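Mitochondrial dynamics protein MID49 (Mus musculus, PDB 4WOY) recruits the fission GTPase Drp1 to the outer mitochondrial membrane, regulates its GTPase activity and is required for fission, the chain here being part of its probably cytoplasmic region. Local coordinates at residues Leu153-Val158 with Glu162-Val167; Val265-Thr268 with Glu274-Leu277; Leu192-Leu197 with Asn203-Asp208; Gly285-Ala290 with Asp312-Val317. The protein carries 1 engineered substitution. One frame throughout, in Å; residues are numbered along the deposited sequence.

Contact 1: residues Leu153-Val158 with Glu162-Val167; sequences LIWPDV and ELLLKV
The indole of Trp155 carries Leu164 on one face and meets Lys166 at its edge, on the outer side of an antiparallel beta hairpin made by strands 153-156 and 162-166. Leu164 CB sits over the six-membered ring, 3.9 Å from its centroid and 19° off the ring normal, while CD1 of the same leucine reaches the NE1 and CZ2 part of the indole. At the rim, Lys166 CB lies in the ring plane, 3.3 Å from Trp155 CZ3. What brings the ring there is the first torsion of Trp155: with CG between the backbone N and the carbonyl carbon (chi1 75°), the indole folds across the neighbouring strand. Lys166 then runs alongside the ring, its NZ going to a salt bridge with Glu173.

In the backbone, Trp155 and Leu164 form a hydrogen-bonded pair. Trp155 N reaches Leu164 O at 3.1 Å, and the return bond from Leu164 N to Trp155 O is 2.7 Å. The non-hydrogen-bonded pairs, Ile154 with Leu165 and Pro156 with Leu163, put their side chains on the other face, where helices 18-42 and 143-150 cover them; Leu163 CD2 comes to 4.1 Å from Pro156 CG. Strand 162-166 also pairs with strand 173-182, so the hairpin extends the large mixed sheet, with strand 153-156 outermost in this branch. Near the turn the Asp157 and Glu162 side chains run side by side with their carboxylates turned steeply against each other, a like-charge pair that probably costs some energy. The backbone still closes there, Asp157 N bonding to Glu162 O at 2.9 Å.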
loop_
_atom_site.group_PDB
_atom_site.type_symbol
_atom_site.label_atom_id
_atom_site.label_comp_id
_atom_site.label_asym_id
_atom_site.label_seq_id
_atom_site.Cartn_x
_atom_site.Cartn_y
_atom_site.Cartn_z
ATOM N N LEU A 153 18.718 -11.652 8.141
ATOM C CA LEU A 153 17.701 -12.565 8.675
ATOM C C LEU A 153 16.344 -12.222 8.076
ATOM O O LEU A 153 15.944 -11.060 8.103
ATOM C CB LEU A 153 17.587 -12.477 10.198
ATOM C CG LEU A 153 17.425 -13.799 10.959
ATOM C CD1 LEU A 153 18.808 -14.424 11.211
ATOM C CD2 LEU A 153 16.592 -13.654 12.247
ATOM N N ILE A 154 15.628 -13.223 7.570
ATOM C CA ILE A 154 14.281 -13.016 7.049
ATOM C C ILE A 154 13.323 -13.982 7.729
ATOM O O ILE A 154 13.602 -15.186 7.783
ATOM C CB ILE A 154 14.198 -13.242 5.519
ATOM C CG1 ILE A 154 15.454 -12.688 4.827
ATOM C CG2 ILE A 154 12.900 -12.687 4.982
ATOM C CD1 ILE A 154 15.768 -13.287 3.482
ATOM N N TRP A 155 12.208 -13.469 8.247
ATOM C CA TRP A 155 11.210 -14.333 8.864
ATOM C C TRP A 155 9.789 -13.768 8.733
ATOM O O TRP A 155 9.593 -12.552 8.694
ATOM C CB TRP A 155 11.542 -14.567 10.345
ATOM C CG TRP A 155 11.243 -13.395 11.229
ATOM C CD1 TRP A 155 10.115 -13.197 11.971
ATOM C CD2 TRP A 155 12.090 -12.264 11.477
ATOM N NE1 TRP A 155 10.202 -12.007 12.658
ATOM C CE2 TRP A 155 11.406 -11.417 12.372
ATOM C CE3 TRP A 155 13.355 -11.883 11.026
ATOM C CZ2 TRP A 155 11.949 -10.211 12.822
ATOM C CZ3 TRP A 155 13.886 -10.691 11.476
ATOM C CH2 TRP A 155 13.189 -9.871 12.366
ATOM N N PRO A 156 8.796 -14.663 8.641
ATOM C CA PRO A 156 7.379 -14.288 8.570
ATOM C C PRO A 156 6.829 -13.732 9.885
ATOM O O PRO A 156 7.098 -14.265 10.958
ATOM C CB PRO A 156 6.676 -15.609 8.203
ATOM C CG PRO A 156 7.763 -16.480 7.641
ATOM C CD PRO A 156 8.997 -16.103 8.406
ATOM N N ASP A 157 6.081 -12.645 9.783
ATOM C CA ASP A 157 5.482 -11.956 10.922
ATOM C C ASP A 157 4.199 -12.680 11.387
ATOM O O ASP A 157 3.604 -13.445 10.633
ATOM C CB ASP A 157 5.225 -10.500 10.551
ATOM C CG ASP A 157 4.659 -9.697 11.683
ATOM O OD1 ASP A 157 4.615 -10.207 12.814
ATOM O OD2 ASP A 157 4.314 -8.521 11.454
ATOM N N VAL A 158 3.810 -12.473 12.642
ATOM C CA VAL A 158 2.562 -13.020 13.194
ATOM C C VAL A 158 1.225 -12.225 13.029
ATOM O O VAL A 158 0.570 -11.897 14.028
ATOM C CB VAL A 158 2.772 -13.269 14.679
ATOM C CG1 VAL A 158 3.820 -14.354 14.868
ATOM C CG2 VAL A 158 3.233 -11.985 15.360
ATOM N N GLU A 162 3.281 -10.680 6.157
ATOM C CA GLU A 162 4.441 -9.827 6.145
ATOM C C GLU A 162 5.730 -10.614 6.345
ATOM O O GLU A 162 5.803 -11.543 7.148
ATOM C CB GLU A 162 4.243 -8.748 7.196
ATOM C CG GLU A 162 2.909 -8.052 6.946
ATOM C CD GLU A 162 2.704 -6.828 7.777
ATOM O OE1 GLU A 162 3.652 -6.418 8.472
ATOM O OE2 GLU A 162 1.585 -6.275 7.738
ATOM N N LEU A 163 6.745 -10.232 5.594
ATOM C CA LEU A 163 8.069 -10.811 5.730
ATOM C C LEU A 163 8.958 -9.779 6.400
ATOM O O LEU A 163 9.177 -8.705 5.851
ATOM C CB LEU A 163 8.619 -11.176 4.356
ATOM C CG LEU A 163 8.077 -12.492 3.798
ATOM C CD1 LEU A 163 8.601 -12.728 2.378
ATOM C CD2 LEU A 163 8.381 -13.651 4.721
ATOM N N LEU A 164 9.503 -10.087 7.569
ATOM C CA LEU A 164 10.294 -9.072 8.251
ATOM C C LEU A 164 11.770 -9.300 7.959
ATOM O O LEU A 164 12.286 -10.415 8.034
ATOM C CB LEU A 164 10.030 -9.070 9.770
ATOM C CG LEU A 164 8.667 -8.561 10.290
ATOM C CD1 LEU A 164 8.621 -8.539 11.820
ATOM C CD2 LEU A 164 8.289 -7.188 9.739
ATOM N N LEU A 165 12.442 -8.213 7.601
ATOM C CA LEU A 165 13.831 -8.292 7.234
ATOM C C LEU A 165 14.807 -7.569 8.181
ATOM O O LEU A 165 14.790 -6.338 8.309
ATOM C CB LEU A 165 13.983 -7.750 5.820
ATOM C CG LEU A 165 15.438 -7.965 5.461
ATOM C CD1 LEU A 165 15.675 -9.431 5.519
ATOM C CD2 LEU A 165 15.843 -7.461 4.108
ATOM N N LYS A 166 15.635 -8.386 8.836
ATOM C CA LYS A 166 16.702 -8.000 9.761
ATOM C C LYS A 166 18.064 -8.466 9.214
ATOM O O LYS A 166 18.277 -9.645 8.976
ATOM C CB LYS A 166 16.438 -8.584 11.160
ATOM C CG LYS A 166 17.186 -7.946 12.320
ATOM C CD LYS A 166 16.775 -6.534 12.670
ATOM C CE LYS A 166 17.581 -6.089 13.896
ATOM N NZ LYS A 166 17.533 -4.631 14.225
ATOM N N VAL A 167 18.989 -7.547 9.042
ATOM C CA VAL A 167 18.746 -6.209 9.476
ATOM C C VAL A 167 18.633 -5.439 8.149
ATOM O O VAL A 167 17.547 -4.942 7.878
ATOM C CB VAL A 167 19.863 -5.683 10.467
ATOM C CG1 VAL A 167 19.412 -4.454 11.245
ATOM C CG2 VAL A 167 20.307 -6.775 11.437
#

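Contact 2: residues Val265-Thr268 with Glu274-Leu277; sequences VAWT and ERFL
Arg275 lays its aliphatic stem on Trp267 and turns its guanidinium to the backbone of Ala266, tying the loop before helix 272-288 back onto the helix's first turn, in the Mab-21 HhH/H2TH-like helical region. The tight part is the inner end. Arg275 CG stands over the six-membered ring of Trp267, 3.9 Å from the centroid and 17° off the normal, a CH-pi contact that CB extends toward CZ3. The guanidinium does not stack on this indole, since the two planes are 74° apart. Bends at chi2 and chi3 of Arg275 lift the charged group off the ring and bring NE to Ala266 O at 2.7 Å. This bond lies in the carbonyl plane and close to the guanidinium plane, which probably restrains the rotation of the group.

Trp267 itself is buried: Leu231 of helix 228-241 touches it, Arg228 makes a cation-pi contact with it, and its carbonyl accepts a hydrogen bond from Thr227 OG1.

Toward solvent the grip slackens. Val265, Ala266 and Glu274 are exposed. At this end Val265 CG1 lies over one guanidinium face, 3.3 Å from Arg275 NH2, and Ala266 CB merely grazes Arg275 NH2 at 3.8 Å. Glu274 offers charge but no directed bond: its OE1 is 3.9 Å from Arg275 NH2, a long salt bridge with the oxygen well out of the guanidinium plane.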
loop_
_atom_site.group_PDB
_atom_site.type_symbol
_atom_site.label_atom_id
_atom_site.label_comp_id
_atom_site.label_asym_id
_atom_site.label_seq_id
_atom_site.Cartn_x
_atom_site.Cartn_y
_atom_site.Cartn_z
ATOM N N VAL A 265 -2.292 25.561 -8.450
ATOM C CA VAL A 265 -1.933 26.424 -7.343
ATOM C C VAL A 265 -0.446 26.138 -7.085
ATOM O O VAL A 265 0.100 25.209 -7.674
ATOM C CB VAL A 265 -2.896 26.155 -6.138
ATOM C CG1 VAL A 265 -2.314 26.526 -4.782
ATOM C CG2 VAL A 265 -4.210 26.885 -6.373
ATOM N N ALA A 266 0.228 26.962 -6.289
ATOM C CA ALA A 266 1.687 26.882 -6.164
ATOM C C ALA A 266 2.174 25.594 -5.490
ATOM O O ALA A 266 1.831 25.301 -4.343
ATOM C CB ALA A 266 2.215 28.095 -5.422
ATOM N N TRP A 267 2.984 24.836 -6.220
ATOM C CA TRP A 267 3.551 23.571 -5.751
ATOM C C TRP A 267 5.084 23.584 -5.802
ATOM O O TRP A 267 5.727 22.541 -5.926
ATOM C CB TRP A 267 2.964 22.397 -6.544
ATOM C CG TRP A 267 1.607 22.000 -6.035
ATOM C CD1 TRP A 267 0.390 22.218 -6.631
ATOM C CD2 TRP A 267 1.335 21.263 -4.830
ATOM N NE1 TRP A 267 -0.617 21.687 -5.851
ATOM C CE2 TRP A 267 -0.062 21.096 -4.745
ATOM C CE3 TRP A 267 2.145 20.736 -3.812
ATOM C CZ2 TRP A 267 -0.666 20.429 -3.690
ATOM C CZ3 TRP A 267 1.552 20.076 -2.766
ATOM C CH2 TRP A 267 0.154 19.927 -2.708
ATOM N N THR A 268 5.649 24.780 -5.678
ATOM C CA THR A 268 7.084 24.950 -5.545
ATOM C C THR A 268 7.512 24.620 -4.131
ATOM O O THR A 268 6.682 24.539 -3.221
ATOM C CB THR A 268 7.523 26.399 -5.819
ATOM O OG1 THR A 268 6.879 27.249 -4.867
ATOM C CG2 THR A 268 7.173 26.863 -7.243
ATOM N N GLU A 274 3.124 26.350 2.979
ATOM C CA GLU A 274 1.714 26.685 2.840
ATOM C C GLU A 274 0.868 25.483 2.417
ATOM O O GLU A 274 -0.230 25.288 2.936
ATOM C CB GLU A 274 1.542 27.806 1.826
ATOM C CG GLU A 274 1.436 29.184 2.416
ATOM C CD GLU A 274 1.628 30.239 1.362
ATOM O OE1 GLU A 274 1.182 30.006 0.216
ATOM O OE2 GLU A 274 2.227 31.290 1.673
ATOM N N ARG A 275 1.397 24.660 1.512
ATOM C CA ARG A 275 0.698 23.449 1.084
ATOM C C ARG A 275 0.532 22.488 2.243
ATOM O O ARG A 275 -0.491 21.787 2.367
ATOM C CB ARG A 275 1.451 22.758 -0.053
ATOM C CG ARG A 275 1.404 23.523 -1.354
ATOM C CD ARG A 275 -0.003 24.023 -1.685
ATOM N NE ARG A 275 0.089 25.328 -2.333
ATOM C CZ ARG A 275 -0.335 26.474 -1.809
ATOM N NH1 ARG A 275 -0.958 26.490 -0.643
ATOM N NH2 ARG A 275 -0.172 27.603 -2.486
ATOM N N PHE A 276 1.564 22.462 3.075
ATOM C CA PHE A 276 1.579 21.658 4.279
ATOM C C PHE A 276 0.496 22.115 5.247
ATOM O O PHE A 276 -0.260 21.294 5.751
ATOM C CB PHE A 276 2.949 21.735 4.945
ATOM C CG PHE A 276 3.042 20.978 6.241
ATOM C CD1 PHE A 276 3.405 19.647 6.258
ATOM C CD2 PHE A 276 2.796 21.607 7.443
ATOM C CE1 PHE A 276 3.505 18.953 7.462
ATOM C CE2 PHE A 276 2.885 20.919 8.643
ATOM C CZ PHE A 276 3.237 19.604 8.655
ATOM N N LEU A 277 0.397 23.422 5.487
ATOM C CA LEU A 277 -0.581 23.913 6.448
ATOM C C LEU A 277 -1.983 23.682 5.885
ATOM O O LEU A 277 -2.883 23.215 6.591
ATOM C CB LEU A 277 -0.362 25.392 6.770
ATOM C CG LEU A 277 0.991 25.707 7.427
ATOM C CD1 LEU A 277 1.193 27.205 7.717
ATOM C CD2 LEU A 277 1.240 24.863 8.660
#

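Contact 3: residues Leu192-Leu197 with Asn203-Asp208; sequences LLAWPL and NLWLQD
Leu192 and Trp205 meet side chain to side chain, CB to CB at 3.7 Å, as the chain leaves strand 191-193 and returns in strand 205-208. With CG opposite its carbonyl carbon (chi1 -66°), Trp205 turns its indole along the departing backbone. Leu192 O is at the ring edge, near its plane, 3.6 Å from Trp205 CE3, and the methyl of Ala194 stands over a face of the six-membered ring in a CH-pi contact, with CB 3.8 Å from Trp205 CZ3. Ala194 is the centre of an inverse gamma turn, and beyond it the backbones no longer pair.

The pair Leu193 and Leu206 points to the other face of the sheet. Their backbones exchange two bonds, Leu193 N to Leu206 O at 2.6 Å and Leu206 N to Leu193 O at 2.8 Å. Leu193 inclines toward Asp208, its CG 3.6 Å from Asp208 CB and the two side chains crossing at a slant. The Asp208 carboxylate makes a salt bridge to Arg70 through OD2 and caps Tyr210 N through OD1, at the turn leading into helix 210-224. Leu206 CD2 touches Trp195 CB at 4.0 Å, approaching the indole obliquely.

The hairpin is built into the mixed sheet on both flanks: strand 191-193 also pairs with strand 173-182, and strand 205-208 with strand 97-102. Helix 126-139 packs against Ala194 and Trp205, whose NE1 bonds to Leu124 O just ahead of that helix.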
loop_
_atom_site.group_PDB
_atom_site.type_symbol
_atom_site.label_atom_id
_atom_site.label_comp_id
_atom_site.label_asym_id
_atom_site.label_seq_id
_atom_site.Cartn_x
_atom_site.Cartn_y
_atom_site.Cartn_z
ATOM N N LEU A 192 -6.397 -5.608 -7.502
ATOM C CA LEU A 192 -7.090 -6.223 -6.389
ATOM C C LEU A 192 -6.071 -7.066 -5.655
ATOM O O LEU A 192 -5.315 -7.817 -6.296
ATOM C CB LEU A 192 -8.249 -7.091 -6.872
ATOM C CG LEU A 192 -9.211 -6.418 -7.842
ATOM C CD1 LEU A 192 -10.256 -7.418 -8.324
ATOM C CD2 LEU A 192 -9.817 -5.215 -7.185
ATOM N N LEU A 193 -6.044 -6.959 -4.329
ATOM C CA LEU A 193 -5.111 -7.737 -3.533
ATOM C C LEU A 193 -5.822 -8.819 -2.756
ATOM O O LEU A 193 -6.916 -8.605 -2.243
ATOM C CB LEU A 193 -4.357 -6.853 -2.541
ATOM C CG LEU A 193 -3.876 -5.440 -2.862
ATOM C CD1 LEU A 193 -3.702 -4.685 -1.571
ATOM C CD2 LEU A 193 -2.561 -5.498 -3.578
ATOM N N ALA A 194 -5.182 -9.965 -2.633
ATOM C CA ALA A 194 -5.601 -10.952 -1.678
ATOM C C ALA A 194 -5.106 -10.510 -0.298
ATOM O O ALA A 194 -4.035 -10.914 0.146
ATOM C CB ALA A 194 -5.034 -12.324 -2.044
ATOM N N TRP A 195 -5.883 -9.707 0.404
ATOM C CA TRP A 195 -5.423 -9.183 1.674
ATOM C C TRP A 195 -6.489 -9.448 2.681
ATOM O O TRP A 195 -7.658 -9.522 2.334
ATOM C CB TRP A 195 -5.103 -7.689 1.594
ATOM C CG TRP A 195 -3.934 -7.226 2.477
ATOM C CD1 TRP A 195 -3.934 -6.164 3.333
ATOM C CD2 TRP A 195 -2.623 -7.829 2.586
ATOM N NE1 TRP A 195 -2.707 -6.046 3.945
ATOM C CE2 TRP A 195 -1.888 -7.060 3.515
ATOM C CE3 TRP A 195 -2.003 -8.945 1.990
ATOM C CZ2 TRP A 195 -0.553 -7.361 3.858
ATOM C CZ3 TRP A 195 -0.675 -9.245 2.331
ATOM C CH2 TRP A 195 0.030 -8.455 3.257
ATOM N N PRO A 196 -6.081 -9.674 3.932
ATOM C CA PRO A 196 -7.117 -9.891 4.919
ATOM C C PRO A 196 -7.840 -8.627 5.269
ATOM O O PRO A 196 -7.329 -7.506 5.263
ATOM C CB PRO A 196 -6.341 -10.410 6.133
ATOM C CG PRO A 196 -5.024 -9.753 6.005
ATOM C CD PRO A 196 -4.738 -9.773 4.533
ATOM N N LEU A 197 -9.104 -8.851 5.507
ATOM C CA LEU A 197 -9.703 -8.368 6.706
ATOM C C LEU A 197 -10.425 -9.701 6.886
ATOM O O LEU A 197 -11.138 -10.151 5.979
ATOM C CB LEU A 197 -10.546 -7.098 6.527
ATOM C CG LEU A 197 -11.069 -6.467 7.818
ATOM C CD1 LEU A 197 -9.973 -5.622 8.460
ATOM C CD2 LEU A 197 -12.278 -5.609 7.531
ATOM N N ASN A 203 -13.562 -13.847 1.337
ATOM C CA ASN A 203 -13.565 -14.308 -0.038
ATOM C C ASN A 203 -13.305 -13.126 -0.997
ATOM O O ASN A 203 -12.689 -13.292 -2.039
ATOM C CB ASN A 203 -14.892 -15.003 -0.358
ATOM C CG ASN A 203 -15.100 -16.270 0.468
ATOM O OD1 ASN A 203 -14.152 -17.011 0.743
ATOM N ND2 ASN A 203 -16.342 -16.500 0.896
ATOM N N LEU A 204 -13.710 -11.923 -0.609
ATOM C CA LEU A 204 -13.486 -10.752 -1.447
ATOM C C LEU A 204 -12.022 -10.285 -1.464
ATOM O O LEU A 204 -11.276 -10.494 -0.504
ATOM C CB LEU A 204 -14.385 -9.597 -1.011
ATOM C CG LEU A 204 -15.882 -9.916 -1.093
ATOM C CD1 LEU A 204 -16.707 -8.741 -0.648
ATOM C CD2 LEU A 204 -16.290 -10.338 -2.488
ATOM N N TRP A 205 -11.642 -9.663 -2.576
ATOM C CA TRP A 205 -10.326 -9.060 -2.781
ATOM C C TRP A 205 -10.348 -7.596 -2.344
ATOM O O TRP A 205 -11.407 -6.974 -2.326
ATOM C CB TRP A 205 -9.923 -9.167 -4.258
ATOM C CG TRP A 205 -9.729 -10.576 -4.640
ATOM C CD1 TRP A 205 -10.675 -11.561 -4.662
ATOM C CD2 TRP A 205 -8.497 -11.196 -5.002
ATOM N NE1 TRP A 205 -10.106 -12.757 -5.015
ATOM C CE2 TRP A 205 -8.775 -12.561 -5.235
ATOM C CE3 TRP A 205 -7.189 -10.726 -5.161
ATOM C CZ2 TRP A 205 -7.792 -13.455 -5.618
ATOM C CZ3 TRP A 205 -6.221 -11.612 -5.535
ATOM C CH2 TRP A 205 -6.522 -12.967 -5.765
ATOM N N LEU A 206 -9.191 -7.048 -1.984
ATOM C CA LEU A 206 -9.134 -5.661 -1.572
ATOM C C LEU A 206 -8.666 -4.776 -2.753
ATOM O O LEU A 206 -7.700 -5.085 -3.463
ATOM C CB LEU A 206 -8.202 -5.528 -0.378
ATOM C CG LEU A 206 -8.101 -4.182 0.312
ATOM C CD1 LEU A 206 -9.361 -3.984 1.141
ATOM C CD2 LEU A 206 -6.885 -4.153 1.171
ATOM N N GLN A 207 -9.358 -3.675 -2.981
ATOM C CA GLN A 207 -8.947 -2.783 -4.048
ATOM C C GLN A 207 -7.672 -2.067 -3.648
ATOM O O GLN A 207 -7.559 -1.531 -2.547
ATOM C CB GLN A 207 -10.019 -1.750 -4.363
ATOM C CG GLN A 207 -9.600 -0.784 -5.449
ATOM C CD GLN A 207 -10.629 0.299 -5.697
ATOM O OE1 GLN A 207 -11.014 1.037 -4.780
ATOM N NE2 GLN A 207 -11.104 0.386 -6.934
ATOM N N ASP A 208 -6.730 -2.029 -4.573
ATOM C CA ASP A 208 -5.500 -1.309 -4.359
ATOM C C ASP A 208 -5.367 -0.188 -5.381
ATOM O O ASP A 208 -5.141 -0.445 -6.558
ATOM C CB ASP A 208 -4.316 -2.255 -4.463
ATOM C CG ASP A 208 -2.987 -1.517 -4.398
ATOM O OD1 ASP A 208 -2.898 -0.567 -3.595
ATOM O OD2 ASP A 208 -2.058 -1.872 -5.161
#

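Contact 4: residues Gly285-Ala290 with Asp312-Val317; sequences GSLEQA and DDIGYV
Leu287 of helix 272-288 reaches across to helix 308-317 with a single methyl, CD1, which meets Ile314 CG2 at 3.6 Å and Gly315 CA at 3.9 Å. The leucine has CG anti to its carbonyl carbon (chi1 -77°) and CD1 on the extended branch (chi2 164°), so the methyl is carried well out from its own helix. Ile314 answers with its short branch: CG2 is anti to the backbone N and faces the leucine, and the two side chains cross at about a right angle. At Gly315 the same CD1 touches the backbone, where the two segments have their closest CA atoms, Leu287 CA and Gly315 CA, 6.5 Å apart. No hydrogen bond spans the gap; the contact is purely apolar. Ile311, one turn earlier in helix 308-317, also packs on Leu287, while Phe306 touches Ile314.

Just past Leu287 the helix stops. Ala290 takes a positive phi (53°) in a Schellman motif, with a weak bond from Ala290 N to Leu287 O at 2.9 Å. Gln289 curls its side chain back along the last turn, and NE2 makes a weak bond to Gly285 O at 3.2 Å. Asn301 ND2 hydrogen-bonds to Ala290 O.

This is plain helix-helix packing at a helix C-terminus, joining the long helix 272-288 to the short final helix 308-317 of the Mab-21 HhH/H2TH-like region.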
loop_
_atom_site.group_PDB
_atom_site.type_symbol
_atom_site.label_atom_id
_atom_site.label_comp_id
_atom_site.label_asym_id
_atom_site.label_seq_id
_atom_site.Cartn_x
_atom_site.Cartn_y
_atom_site.Cartn_z
ATOM N N GLY A 285 -10.746 19.556 8.804
ATOM C CA GLY A 285 -12.094 19.710 8.284
ATOM C C GLY A 285 -12.716 18.351 8.007
ATOM O O GLY A 285 -13.862 18.110 8.359
ATOM N N SER A 286 -11.942 17.461 7.388
ATOM C CA SER A 286 -12.395 16.107 7.094
ATOM C C SER A 286 -12.764 15.360 8.363
ATOM O O SER A 286 -13.729 14.591 8.389
ATOM C CB SER A 286 -11.306 15.320 6.365
ATOM O OG SER A 286 -10.815 16.028 5.231
ATOM N N LEU A 287 -11.991 15.610 9.417
ATOM C CA LEU A 287 -12.195 14.949 10.695
ATOM C C LEU A 287 -13.485 15.371 11.375
ATOM O O LEU A 287 -14.216 14.529 11.900
ATOM C CB LEU A 287 -11.018 15.231 11.623
ATOM C CG LEU A 287 -9.735 14.462 11.372
ATOM C CD1 LEU A 287 -8.566 15.114 12.093
ATOM C CD2 LEU A 287 -9.934 13.065 11.877
ATOM N N GLU A 288 -13.790 16.662 11.355
ATOM C CA GLU A 288 -14.980 17.107 12.068
ATOM C C GLU A 288 -16.248 16.608 11.392
ATOM O O GLU A 288 -17.267 16.410 12.053
ATOM C CB GLU A 288 -14.982 18.626 12.222
ATOM C CG GLU A 288 -14.593 19.048 13.638
ATOM C CD GLU A 288 -13.968 20.433 13.712
ATOM O OE1 GLU A 288 -14.323 21.298 12.880
ATOM O OE2 GLU A 288 -13.122 20.657 14.611
ATOM N N GLN A 289 -16.180 16.372 10.088
ATOM C CA GLN A 289 -17.301 15.773 9.375
ATOM C C GLN A 289 -17.100 14.268 9.180
ATOM O O GLN A 289 -17.905 13.607 8.527
ATOM C CB GLN A 289 -17.523 16.467 8.032
ATOM C CG GLN A 289 -16.346 16.418 7.083
ATOM C CD GLN A 289 -16.540 17.329 5.881
ATOM O OE1 GLN A 289 -17.566 17.262 5.195
ATOM N NE2 GLN A 289 -15.558 18.195 5.629
ATOM N N ALA A 290 -16.001 13.743 9.717
ATOM C CA ALA A 290 -15.709 12.304 9.678
ATOM C C ALA A 290 -15.762 11.691 8.274
ATOM O O ALA A 290 -16.223 10.576 8.093
ATOM C CB ALA A 290 -16.655 11.564 10.603
ATOM N N ASP A 312 -11.806 12.580 17.248
ATOM C CA ASP A 312 -11.768 13.738 18.121
ATOM C C ASP A 312 -10.353 13.943 18.642
ATOM O O ASP A 312 -9.890 15.068 18.812
ATOM C CB ASP A 312 -12.755 13.575 19.280
ATOM C CG ASP A 312 -14.203 13.695 18.836
ATOM O OD1 ASP A 312 -14.459 14.228 17.728
ATOM O OD2 ASP A 312 -15.091 13.272 19.609
ATOM N N ASP A 313 -9.659 12.840 18.876
ATOM C CA ASP A 313 -8.330 12.903 19.456
ATOM C C ASP A 313 -7.314 13.403 18.427
ATOM O O ASP A 313 -6.453 14.225 18.739
ATOM C CB ASP A 313 -7.926 11.524 19.991
ATOM C CG ASP A 313 -6.924 11.608 21.115
ATOM O OD1 ASP A 313 -5.718 11.743 20.825
ATOM O OD2 ASP A 313 -7.343 11.546 22.289
ATOM N N ILE A 314 -7.419 12.885 17.208
ATOM C CA ILE A 314 -6.576 13.309 16.099
ATOM C C ILE A 314 -6.782 14.798 15.814
ATOM O O ILE A 314 -5.840 15.529 15.515
ATOM C CB ILE A 314 -6.880 12.477 14.825
ATOM C CG1 ILE A 314 -6.616 10.989 15.081
ATOM C CG2 ILE A 314 -6.065 12.988 13.660
ATOM C CD1 ILE A 314 -6.992 10.065 13.946
ATOM N N GLY A 315 -8.028 15.237 15.941
ATOM C CA GLY A 315 -8.400 16.607 15.672
ATOM C C GLY A 315 -7.665 17.561 16.582
ATOM O O GLY A 315 -7.148 18.587 16.132
ATOM N N TYR A 316 -7.609 17.235 17.867
ATOM C CA TYR A 316 -7.009 18.160 18.811
ATOM C C TYR A 316 -5.500 18.169 18.717
ATOM O O TYR A 316 -4.880 19.144 19.119
ATOM C CB TYR A 316 -7.452 17.864 20.250
ATOM C CG TYR A 316 -8.700 18.626 20.636
ATOM C CD1 TYR A 316 -9.454 19.305 19.670
ATOM C CD2 TYR A 316 -9.096 18.726 21.966
ATOM C CE1 TYR A 316 -10.588 20.030 20.012
ATOM C CE2 TYR A 316 -10.232 19.450 22.322
ATOM C CZ TYR A 316 -10.973 20.099 21.339
ATOM O OH TYR A 316 -12.097 20.818 21.688
ATOM N N VAL A 317 -4.903 17.084 18.235
ATOM C CA VAL A 317 -3.470 17.086 17.910
ATOM C C VAL A 317 -3.175 17.950 16.671
ATOM O O VAL A 317 -2.174 18.662 16.617
ATOM C CB VAL A 317 -2.923 15.650 17.677
ATOM C CG1 VAL A 317 -1.478 15.682 17.149
ATOM C CG2 VAL A 317 -2.997 14.842 18.957
#

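Overall arrangement
Contacts 1 and 3 are two hairpins of one mixed sheet in the MID51-like region, whereas contacts 2 and 4 share helix 272-288 in the helical Mab-21-like region. Backbone pairing runs along contact 1, which ends a branch of the sheet and whose Trp155 side is only partly buried; contact 3 is buried, has sheet neighbours on both flanks and just two cross-strand bonds. In the helical region the chemistry splits differently: contact 2 mixes an arginine, a carbonyl and an indole near the surface, and contact 4 is buried and apolar. Contacts 1 and 2 are on opposite sides of the chain's centre, their centres about 38 Å apart; contacts 2 and 4 are about 21 Å apart, centre to centre.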